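Local coordinates for protein dihydropyrimidinase (Brevibacillus agri, PDB 3SFW) that catalyses the hydrolytic ring opening of dihydropyrimidines, probably by way of the two zinc ions bound in its TIM-barrel active site, at residues 57-62 against 89-94; 1-6 against 39-44; 402-407 against 414-419; 241-246 against 297-302. All coordinates share one frame; numbering follows the deposited sequence.

Contact 1: residues 57-62 against 89-94; sequences PHTHLD and IVDFCL. With ZN (zinc ion), chain F.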
# COMPACT_ATOMS: atom_id res chain seq x y z
N PRO A 57 -19.45 10.63 21.75
CA PRO A 57 -19.10 9.35 22.34
C PRO A 57 -17.81 9.41 23.17
O PRO A 57 -17.25 8.35 23.49
CB PRO A 57 -18.82 8.46 21.12
CG PRO A 57 -18.29 9.45 20.05
CD PRO A 57 -19.18 10.69 20.30
N HIS A 58 -17.28 10.60 23.41
CA HIS A 58 -15.94 10.66 23.99
C HIS A 58 -15.80 11.77 25.04
O HIS A 58 -15.33 12.87 24.74
CB HIS A 58 -14.87 10.77 22.89
CG HIS A 58 -13.47 10.47 23.36
ND1 HIS A 58 -12.51 9.94 22.53
CD2 HIS A 58 -12.91 10.55 24.60
CE1 HIS A 58 -11.40 9.72 23.22
NE2 HIS A 58 -11.62 10.09 24.48
N THR A 59 -16.28 11.49 26.26
CA THR A 59 -16.21 12.53 27.32
C THR A 59 -15.59 11.97 28.60
O THR A 59 -15.59 10.76 28.81
CB THR A 59 -17.59 13.15 27.65
OG1 THR A 59 -18.46 12.16 28.23
CG2 THR A 59 -18.29 13.63 26.31
N HIS A 60 -15.02 12.86 29.41
CA HIS A 60 -14.38 12.51 30.67
C HIS A 60 -14.82 13.51 31.75
O HIS A 60 -14.03 14.37 32.19
CB HIS A 60 -12.85 12.56 30.52
CG HIS A 60 -12.31 11.60 29.49
ND1 HIS A 60 -12.19 10.25 29.74
CD2 HIS A 60 -11.93 11.80 28.21
CE1 HIS A 60 -11.68 9.66 28.67
NE2 HIS A 60 -11.54 10.57 27.72
N LEU A 61 -16.10 13.45 32.13
CA LEU A 61 -16.60 14.40 33.12
C LEU A 61 -16.26 13.91 34.55
O LEU A 61 -16.40 12.71 34.86
CB LEU A 61 -18.13 14.53 32.97
CG LEU A 61 -18.61 14.90 31.56
CD1 LEU A 61 -20.14 15.16 31.59
CD2 LEU A 61 -17.88 16.19 31.08
N ASP A 62 -15.89 14.85 35.43
CA ASP A 62 -15.55 14.52 36.81
C ASP A 62 -14.55 13.38 36.89
O ASP A 62 -14.72 12.43 37.69
CB ASP A 62 -16.81 14.17 37.61
CG ASP A 62 -16.62 14.36 39.12
OD1 ASP A 62 -15.96 15.33 39.55
OD2 ASP A 62 -17.15 13.51 39.88
N ILE A 89 -24.27 12.01 25.66
CA ILE A 89 -22.85 11.74 25.75
C ILE A 89 -22.61 10.30 26.14
O ILE A 89 -23.51 9.64 26.70
CB ILE A 89 -22.14 12.64 26.85
CG1 ILE A 89 -22.74 12.37 28.25
CG2 ILE A 89 -22.26 14.14 26.51
CD1 ILE A 89 -21.92 13.02 29.36
N VAL A 90 -21.40 9.82 25.87
CA VAL A 90 -21.02 8.51 26.37
C VAL A 90 -19.67 8.70 27.01
O VAL A 90 -18.68 9.10 26.33
CB VAL A 90 -20.98 7.42 25.26
CG1 VAL A 90 -20.93 6.02 25.94
CG2 VAL A 90 -22.26 7.52 24.34
N ASP A 91 -19.67 8.55 28.34
CA ASP A 91 -18.51 8.91 29.16
C ASP A 91 -17.71 7.66 29.56
O ASP A 91 -18.27 6.58 29.75
CB ASP A 91 -19.06 9.61 30.42
CG ASP A 91 -17.99 10.36 31.18
OD1 ASP A 91 -17.37 9.75 32.07
OD2 ASP A 91 -17.79 11.57 30.86
N PHE A 92 -16.39 7.81 29.70
CA PHE A 92 -15.54 6.68 30.13
C PHE A 92 -15.52 6.42 31.64
O PHE A 92 -14.83 7.13 32.42
CB PHE A 92 -14.11 6.89 29.59
CG PHE A 92 -14.02 6.74 28.09
CD1 PHE A 92 -14.09 7.84 27.25
CD2 PHE A 92 -13.86 5.49 27.54
CE1 PHE A 92 -14.01 7.71 25.89
CE2 PHE A 92 -13.81 5.33 26.16
CZ PHE A 92 -13.91 6.46 25.32
N CYS A 93 -16.11 5.29 32.02
CA CYS A 93 -16.02 4.79 33.40
C CYS A 93 -14.68 4.08 33.61
O CYS A 93 -14.36 3.05 32.96
CB CYS A 93 -17.19 3.82 33.63
SG CYS A 93 -17.08 2.98 35.23
N LEU A 94 -13.84 4.66 34.47
CA LEU A 94 -12.50 4.12 34.67
C LEU A 94 -12.52 3.04 35.73
O LEU A 94 -13.33 3.09 36.66
CB LEU A 94 -11.56 5.21 35.12
CG LEU A 94 -11.53 6.42 34.20
CD1 LEU A 94 -10.45 7.41 34.75
CD2 LEU A 94 -11.19 6.02 32.72
ZN ZN F . -10.22 10.27 26.09
O HOH W 1 -13.08 9.23 32.24
O HOH W 2 -15.22 10.61 33.41

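Contact 2: residues 1-6 against 39-44; sequences MKKWIR and DAEVID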
# COMPACT_ATOMS: atom_id res chain seq x y z
N MET A 1 -46.66 17.12 27.14
CA MET A 1 -47.26 18.05 26.17
C MET A 1 -46.84 17.82 24.69
O MET A 1 -45.98 16.96 24.38
CB MET A 1 -47.07 19.52 26.62
CG MET A 1 -45.64 20.08 26.62
SD MET A 1 -45.56 21.78 27.40
CE MET A 1 -45.83 21.36 29.14
N LYS A 2 -47.53 18.50 23.80
CA LYS A 2 -47.22 18.40 22.38
C LYS A 2 -46.52 19.66 21.94
O LYS A 2 -46.86 20.78 22.35
CB LYS A 2 -48.49 18.18 21.55
CG LYS A 2 -49.12 16.81 21.76
CD LYS A 2 -50.58 16.82 21.32
CE LYS A 2 -50.71 16.76 19.82
NZ LYS A 2 -52.09 16.34 19.38
N LYS A 3 -45.56 19.49 21.03
CA LYS A 3 -44.85 20.61 20.45
C LYS A 3 -44.80 20.44 18.95
O LYS A 3 -44.52 19.35 18.47
CB LYS A 3 -43.41 20.68 21.01
CG LYS A 3 -43.36 20.98 22.55
CD LYS A 3 -41.90 20.98 23.03
CE LYS A 3 -41.79 21.27 24.57
NZ LYS A 3 -42.43 20.22 25.45
N TRP A 4 -45.10 21.51 18.22
CA TRP A 4 -45.20 21.49 16.77
C TRP A 4 -44.15 22.45 16.24
O TRP A 4 -44.30 23.68 16.35
CB TRP A 4 -46.60 21.97 16.37
CG TRP A 4 -47.01 21.80 14.94
CD1 TRP A 4 -46.40 21.05 13.97
CD2 TRP A 4 -48.16 22.39 14.33
NE1 TRP A 4 -47.10 21.17 12.77
CE2 TRP A 4 -48.18 21.98 12.97
CE3 TRP A 4 -49.21 23.20 14.81
CZ2 TRP A 4 -49.22 22.36 12.09
CZ3 TRP A 4 -50.21 23.60 13.93
CH2 TRP A 4 -50.21 23.18 12.59
N ILE A 5 -43.02 21.90 15.78
CA ILE A 5 -41.94 22.71 15.29
C ILE A 5 -42.16 22.98 13.80
O ILE A 5 -42.09 22.03 12.96
CB ILE A 5 -40.56 22.03 15.48
CG1 ILE A 5 -40.39 21.49 16.92
CG2 ILE A 5 -39.44 22.94 15.08
CD1 ILE A 5 -39.06 20.65 17.11
N ARG A 6 -42.40 24.25 13.47
CA ARG A 6 -42.87 24.62 12.11
C ARG A 6 -41.89 25.46 11.30
O ARG A 6 -41.13 26.28 11.84
CB ARG A 6 -44.19 25.40 12.19
CG ARG A 6 -45.30 24.67 12.97
CD ARG A 6 -46.63 25.31 12.66
NE ARG A 6 -46.99 25.05 11.26
CZ ARG A 6 -48.09 25.50 10.67
NH1 ARG A 6 -48.94 26.26 11.35
NH2 ARG A 6 -48.34 25.19 9.40
N ASP A 39 -53.70 21.66 19.74
CA ASP A 39 -53.33 21.71 21.14
C ASP A 39 -51.84 21.47 21.30
O ASP A 39 -51.42 20.82 22.26
CB ASP A 39 -54.10 20.66 21.95
CG ASP A 39 -55.63 20.83 21.87
OD1 ASP A 39 -56.13 21.99 21.85
OD2 ASP A 39 -56.32 19.78 21.82
N ALA A 40 -51.05 21.92 20.33
CA ALA A 40 -49.60 21.81 20.46
C ALA A 40 -49.00 23.18 20.60
O ALA A 40 -49.51 24.14 20.04
CB ALA A 40 -48.98 21.07 19.27
N GLU A 41 -47.93 23.28 21.38
CA GLU A 41 -47.14 24.53 21.43
C GLU A 41 -46.40 24.73 20.09
O GLU A 41 -45.63 23.85 19.68
CB GLU A 41 -46.12 24.49 22.56
CG GLU A 41 -45.26 25.79 22.64
CD GLU A 41 -44.15 25.75 23.68
OE1 GLU A 41 -43.80 24.65 24.20
OE2 GLU A 41 -43.57 26.82 23.92
N VAL A 42 -46.65 25.85 19.42
CA VAL A 42 -45.99 26.12 18.13
C VAL A 42 -44.59 26.69 18.38
O VAL A 42 -44.43 27.67 19.10
CB VAL A 42 -46.83 27.04 17.19
CG1 VAL A 42 -46.01 27.48 15.98
CG2 VAL A 42 -48.11 26.34 16.72
N ILE A 43 -43.57 26.02 17.82
CA ILE A 43 -42.19 26.50 17.87
C ILE A 43 -41.81 26.93 16.46
O ILE A 43 -41.83 26.12 15.51
CB ILE A 43 -41.21 25.36 18.29
CG1 ILE A 43 -41.67 24.62 19.57
CG2 ILE A 43 -39.78 25.88 18.45
CD1 ILE A 43 -42.09 25.50 20.67
N ASP A 44 -41.47 28.20 16.31
CA ASP A 44 -41.13 28.74 15.00
C ASP A 44 -39.65 28.49 14.63
O ASP A 44 -38.74 29.05 15.24
CB ASP A 44 -41.46 30.24 15.00
CG ASP A 44 -41.20 30.90 13.66
OD1 ASP A 44 -40.79 30.22 12.70
OD2 ASP A 44 -41.41 32.12 13.56
O HOH W 3 -50.04 19.67 24.33

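Contact 3: residues 402-407 against 414-419; sequences RTISVE and DYNPFE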
# COMPACT_ATOMS: atom_id res chain seq x y z
N ARG A 402 -20.00 34.35 14.58
CA ARG A 402 -19.62 34.65 15.96
C ARG A 402 -18.18 34.24 16.22
O ARG A 402 -17.54 33.65 15.38
CB ARG A 402 -20.59 34.00 16.95
CG ARG A 402 -20.53 32.48 16.93
CD ARG A 402 -21.57 31.88 17.87
NE ARG A 402 -21.69 30.45 17.64
CZ ARG A 402 -21.07 29.52 18.35
NH1 ARG A 402 -20.34 29.85 19.43
NH2 ARG A 402 -21.25 28.23 18.02
N THR A 403 -17.65 34.70 17.34
CA THR A 403 -16.28 34.34 17.72
C THR A 403 -16.35 33.39 18.91
O THR A 403 -17.06 33.65 19.86
CB THR A 403 -15.55 35.59 18.16
OG1 THR A 403 -15.50 36.48 17.03
CG2 THR A 403 -14.14 35.26 18.61
N ILE A 404 -15.64 32.28 18.84
CA ILE A 404 -15.59 31.39 20.02
C ILE A 404 -14.77 32.07 21.12
O ILE A 404 -13.62 32.51 20.87
CB ILE A 404 -14.98 30.04 19.64
CG1 ILE A 404 -15.94 29.32 18.68
CG2 ILE A 404 -14.81 29.15 20.91
CD1 ILE A 404 -15.46 27.91 18.23
N SER A 405 -15.27 32.05 22.34
CA SER A 405 -14.55 32.67 23.44
C SER A 405 -14.87 32.08 24.80
O SER A 405 -16.02 31.78 25.08
CB SER A 405 -14.92 34.17 23.48
OG SER A 405 -14.02 34.82 24.38
N VAL A 406 -13.87 32.08 25.69
CA VAL A 406 -14.11 31.77 27.11
C VAL A 406 -15.14 32.73 27.71
O VAL A 406 -15.87 32.37 28.65
CB VAL A 406 -12.78 31.81 27.92
CG1 VAL A 406 -12.15 33.26 27.96
CG2 VAL A 406 -12.98 31.19 29.34
N GLU A 407 -15.23 33.94 27.14
CA GLU A 407 -16.18 34.94 27.65
C GLU A 407 -17.64 34.53 27.48
O GLU A 407 -18.51 35.03 28.20
CB GLU A 407 -15.97 36.31 26.99
CG GLU A 407 -14.55 36.84 27.14
CD GLU A 407 -14.12 37.04 28.60
OE1 GLU A 407 -12.89 36.96 28.86
OE2 GLU A 407 -15.00 37.32 29.47
N ASP A 414 -11.32 27.89 32.62
CA ASP A 414 -10.93 29.31 32.45
C ASP A 414 -10.31 29.65 31.11
O ASP A 414 -9.76 30.75 30.96
CB ASP A 414 -9.96 29.73 33.56
CG ASP A 414 -8.70 28.90 33.60
OD1 ASP A 414 -8.47 28.10 32.68
OD2 ASP A 414 -7.83 29.12 34.49
N TYR A 415 -10.39 28.76 30.13
CA TYR A 415 -9.91 29.13 28.81
C TYR A 415 -10.64 28.31 27.79
O TYR A 415 -11.28 27.30 28.12
CB TYR A 415 -8.37 28.94 28.65
CG TYR A 415 -7.89 27.50 28.51
CD1 TYR A 415 -7.80 26.68 29.62
CD2 TYR A 415 -7.64 26.95 27.25
CE1 TYR A 415 -7.43 25.34 29.51
CE2 TYR A 415 -7.21 25.65 27.11
CZ TYR A 415 -7.10 24.84 28.25
OH TYR A 415 -6.73 23.53 28.13
N ASN A 416 -10.54 28.75 26.54
CA ASN A 416 -11.07 27.96 25.43
C ASN A 416 -9.96 27.83 24.40
O ASN A 416 -9.35 28.85 24.00
CB ASN A 416 -12.26 28.68 24.85
CG ASN A 416 -13.02 27.84 23.83
OD1 ASN A 416 -12.46 27.45 22.81
ND2 ASN A 416 -14.29 27.54 24.13
N PRO A 417 -9.62 26.59 24.00
CA PRO A 417 -8.49 26.42 23.07
C PRO A 417 -8.76 26.97 21.68
O PRO A 417 -7.82 27.16 20.91
CB PRO A 417 -8.27 24.89 23.04
CG PRO A 417 -9.70 24.33 23.33
CD PRO A 417 -10.33 25.32 24.30
N PHE A 418 -10.03 27.23 21.37
CA PHE A 418 -10.40 27.88 20.14
C PHE A 418 -10.62 29.39 20.27
O PHE A 418 -11.25 30.00 19.42
CB PHE A 418 -11.68 27.20 19.56
CG PHE A 418 -11.58 25.70 19.51
CD1 PHE A 418 -10.68 25.08 18.64
CD2 PHE A 418 -12.32 24.89 20.43
CE1 PHE A 418 -10.55 23.64 18.61
CE2 PHE A 418 -12.19 23.48 20.40
CZ PHE A 418 -11.32 22.85 19.50
N GLU A 419 -10.12 29.98 21.35
CA GLU A 419 -10.25 31.42 21.59
C GLU A 419 -9.99 32.24 20.32
O GLU A 419 -8.92 32.16 19.72
CB GLU A 419 -9.32 31.84 22.72
CG GLU A 419 -9.58 33.30 23.19
CD GLU A 419 -10.90 33.45 23.88
OE1 GLU A 419 -11.26 32.55 24.69
OE2 GLU A 419 -11.54 34.54 23.70

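Contact 4: residues 241-246 against 297-302; sequences SCADAV and QDVLWS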
# COMPACT_ATOMS: atom_id res chain seq x y z
N SER A 241 -5.37 10.94 15.06
CA SER A 241 -4.88 12.33 14.89
C SER A 241 -4.00 12.51 13.68
O SER A 241 -3.62 13.64 13.34
CB SER A 241 -4.09 12.78 16.15
OG SER A 241 -2.82 12.13 16.23
N CYS A 242 -3.56 11.41 13.08
CA CYS A 242 -2.48 11.52 12.09
C CYS A 242 -2.63 10.59 10.91
O CYS A 242 -3.36 9.57 10.96
CB CYS A 242 -1.11 11.31 12.71
SG CYS A 242 -0.81 9.64 13.36
N ALA A 243 -2.00 10.99 9.82
CA ALA A 243 -2.09 10.23 8.56
C ALA A 243 -1.57 8.81 8.70
O ALA A 243 -2.17 7.89 8.13
CB ALA A 243 -1.31 10.98 7.41
N ASP A 244 -0.56 8.60 9.54
CA ASP A 244 -0.01 7.25 9.74
C ASP A 244 -1.15 6.31 10.20
O ASP A 244 -1.30 5.21 9.68
CB ASP A 244 1.08 7.32 10.80
CG ASP A 244 1.89 6.04 10.92
OD1 ASP A 244 3.10 6.16 11.20
OD2 ASP A 244 1.34 4.91 10.80
N ALA A 245 -1.94 6.78 11.16
CA ALA A 245 -3.05 5.98 11.68
C ALA A 245 -4.18 5.85 10.67
O ALA A 245 -4.76 4.75 10.50
CB ALA A 245 -3.55 6.54 12.99
N VAL A 246 -4.50 6.95 9.99
CA VAL A 246 -5.54 6.89 8.94
C VAL A 246 -5.21 5.82 7.89
O VAL A 246 -6.05 5.00 7.54
CB VAL A 246 -5.71 8.25 8.23
CG1 VAL A 246 -6.63 8.07 7.01
CG2 VAL A 246 -6.32 9.32 9.21
N GLN A 297 -4.16 17.48 9.09
CA GLN A 297 -5.59 17.85 9.22
C GLN A 297 -6.32 17.44 7.96
O GLN A 297 -7.43 16.89 8.02
CB GLN A 297 -5.75 19.36 9.40
CG GLN A 297 -5.14 19.84 10.75
CD GLN A 297 -5.12 21.34 10.84
OE1 GLN A 297 -5.39 22.05 9.85
NE2 GLN A 297 -4.81 21.85 12.04
N ASP A 298 -5.75 17.79 6.80
CA ASP A 298 -6.51 17.50 5.56
C ASP A 298 -6.68 16.01 5.29
O ASP A 298 -7.68 15.59 4.65
CB ASP A 298 -5.98 18.25 4.33
CG ASP A 298 -6.55 19.69 4.23
OD1 ASP A 298 -5.86 20.52 3.62
OD2 ASP A 298 -7.66 19.99 4.78
N VAL A 299 -5.71 15.22 5.73
CA VAL A 299 -5.84 13.76 5.64
C VAL A 299 -7.02 13.28 6.53
O VAL A 299 -7.81 12.43 6.10
CB VAL A 299 -4.54 13.05 6.02
CG1 VAL A 299 -4.69 11.49 5.86
CG2 VAL A 299 -3.35 13.52 5.11
N LEU A 300 -7.15 13.84 7.73
CA LEU A 300 -8.36 13.55 8.57
C LEU A 300 -9.70 13.97 7.91
O LEU A 300 -10.69 13.20 7.89
CB LEU A 300 -8.24 14.22 9.96
CG LEU A 300 -7.04 13.75 10.78
CD1 LEU A 300 -6.92 14.65 12.01
CD2 LEU A 300 -7.17 12.27 11.23
N TRP A 301 -9.73 15.17 7.32
CA TRP A 301 -10.93 15.63 6.66
C TRP A 301 -11.26 14.72 5.50
O TRP A 301 -12.41 14.35 5.33
CB TRP A 301 -10.76 17.07 6.11
CG TRP A 301 -10.91 18.20 7.18
CD1 TRP A 301 -9.95 19.15 7.53
CD2 TRP A 301 -12.07 18.52 7.91
NE1 TRP A 301 -10.48 20.03 8.45
CE2 TRP A 301 -11.78 19.65 8.71
CE3 TRP A 301 -13.37 17.96 7.96
CZ2 TRP A 301 -12.73 20.25 9.52
CZ3 TRP A 301 -14.29 18.53 8.81
CH2 TRP A 301 -13.98 19.67 9.55
N SER A 302 -10.24 14.36 4.71
CA SER A 302 -10.43 13.40 3.58
C SER A 302 -11.02 12.08 4.08
O SER A 302 -11.85 11.46 3.41
CB SER A 302 -9.09 13.10 2.91
OG SER A 302 -8.68 14.19 2.12

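Contact 1: residues 57-62 against 89-94
Phe92 meets two zinc-binding histidines, each at a different angle. Toward His58 it presents an edge: Phe92 CE1 stands over one face of the imidazole, 3.3 Å from His58 CD2, in a T-shaped pair with planes at 67°. Against His60 it is almost parallel but slid aside, with little of one ring over the other, and the nearest touch is Phe92 CD1 to His60 CE1 at 3.3 Å. Both imidazoles turn NE2 onto the same zinc ion; in His58, CG anti to the backbone N (chi1 -165°) swings the ring toward the metal. Asp315 and the carboxylated Lys150 complete that site.

On the sheet face carrying Thr59 and Asp91, a carboxylate joins the two strands. Asp91 OD2 accepts from Thr59 OG1 at 2.8 Å, on its anti side and tilted out of the carboxylate plane. Its syn lone pair takes the Leu61 N-H, with Leu61 N and OD2 2.8 Å apart and the bond nearly straight (174°). Were Asp91 an alanine, the Thr59 hydroxyl and the Leu61 amide would probably lose this shared acceptor. Alongside, Leu61 CD1 and Ile89 CD1 meet tip to tip at 3.6 Å, and Phe92 N bonds to Thr59 O at 3.2 Å.

His58 ND1 bonds to Glu262, while His60 ND1 donates to a water that in turn donates to Phe92 O. This second shell, together with the metal bonds, fixes the rotation of both imidazoles.

Contact 2: residues 1-6 against 39-44
Strands 2-6 and 41-44 run parallel, their axes 4.6 Å apart at closest approach and inclined by 28°, with hydrogen bonds from Glu41 N to Lys2 O, Trp4 N to Glu41 O, Ile43 N to Trp4 O and Arg6 N to Ile43 O. On one face, Val42 lies against both Trp4 and Arg6, one methyl to each. With CG anti to its backbone N (chi1 -170°), Trp4 runs alongside Val42, its CE3 3.8 Å from Val42 CG2, while Val42 CG1 is 4.0 Å from Arg6 CD. Arg6, bent at chi3 (68°), carries its CD over the centre of the indole face and lays its guanidinium over Trp4 CZ2, while NE forms a salt bridge with Asp20. Ala40 CB fills in beside Lys2 CB at 3.7 Å and Trp4 CB at 3.9 Å.

On the other face, Lys3 and Glu41 lie side by side, Lys3 CE 3.9 Å from Glu41 OE1. Their charged ends part: Lys3 NZ bonds to Gly434 O, and Glu41 OE2 pairs with Arg439. Beside them, the Ile5 and Ile43 side chains cross at a slant, Ile5 CG1 4.2 Å from Ile43 CB. The face bearing Lys3, Ile5 and Ile43 packs on Leu431 and Phe436 of strands 422-432 and 435-439. A mixed sheet from the start of the chain, laid against strands from its end, is consistent with the small beta-sandwich domain that accompanies the TIM barrel in dihydropyrimidinases.

Contact 3: residues 402-407 against 414-419
Glu419 spreads its carboxylate against two successive residues, Ser405 and Val406. The side chain leaves with CG anti to the backbone N (chi1 -170°) and then bends at chi2 (68°), which brings the acid back toward segment 402-407. Glu419 OE2 receives the Ser405 hydroxyl at 2.6 Å, and Glu419 OE1 receives the amide of Val406 at 2.8 Å. Both donors arrive on the syn side, a little out of the carboxylate plane. The Ser405 OG is itself an acceptor for Glu407 N at 3.1 Å, an ST turn, so the hydroxyl is held from two directions. Val406 has CG1 between its backbone N and carbonyl carbon (chi1 65°), which places CG1 next to Glu419 OE1 and leaves CG2 to rest on the backbone of Asp414 at 3.6 Å from its carbonyl C.

Ile404 packs on the other part of the turn. Its CG2 lies across the Asn416 amide, 3.5 Å from Asn416 OD1, and touches Phe418 CB at 3.9 Å, the isoleucine and phenylalanine side chains running alongside each other. Asn416 OD1 accepts from Phe418 N at 2.8 Å, in the carbonyl plane, closing an Asx turn over the type I turn that runs from Asn416 to Glu419. Asn416 ND2 is held by His409 and Asp344. The acid thus satisfies one backbone amide and one hydroxyl with separate oxygens, tying the loop that follows strand 393-403 to the turn before strand 422-432.

Contact 4: residues 241-246 against 297-302
Two helices on the outside of the TIM barrel, 243-254 and 295-305, pack here through Ala243, Val246, Val299 and Leu300. Val299 has CG1 anti to its backbone N (chi1 -177°), which turns that methyl onto the first turn of helix 243-254: it sits 3.8 Å from Ala243 CB and 4.1 Å from Val246 CG1. Val299 CG2 also touches Ala243 CB, at 4.0 Å, so both branches straddle the small alanine.

One residue on, Leu300 leaves its helix to one side, but its branched end comes nearer the partner helix. Its CD2 meets Val246 CG2 at 3.7 Å, and its CD1 comes 3.7 Å from the carbonyl O of Ser241. Val246 thus divides its two methyls between Val299 and Leu300. Cutting Leu300 back to an alanine is likely to open a gap beside Val246 CG2 and take away the methyl that lies beside the Ser241 carbonyl O.

Polar bonds hold the start of helix 243-254: the Ala243 amide, just after the N-cap residue Cys242, is bonded to Asn296, and Ser241 OG bonds to Glu217 and Arg292. Tyr267 and Leu268 of helix 265-269 lie against Leu300, while Glu254 of the second subunit packs on Val246 and Val299. Between the two segments the contact is held almost wholly by methyl groups, with no polar bond; the approach of Leu300 CD1 to the Ser241 carbonyl is the exception to its apolar character.

How the contacts relate
None of the four contacts touches another. Contact 1 is the one at the active site, supplying two ligands of a zinc ion. Contact 3 reaches the same sheet, because strands 49-59 and 393-403 are neighbours in it; its centre lies about 22 Å from that of contact 1, and the side chain of Tyr415 is about 14 Å from a zinc ion. Contact 4 belongs to the helical shell of the barrel, its centre about 24 Å from that of contact 1, though the Ser241 side chain is about 10 Å from a zinc ion. Contact 2 is remote, its centre about 33 Å from that of contact 1, yet strand 41-44 is followed along the chain by metal-bearing strand 49-59.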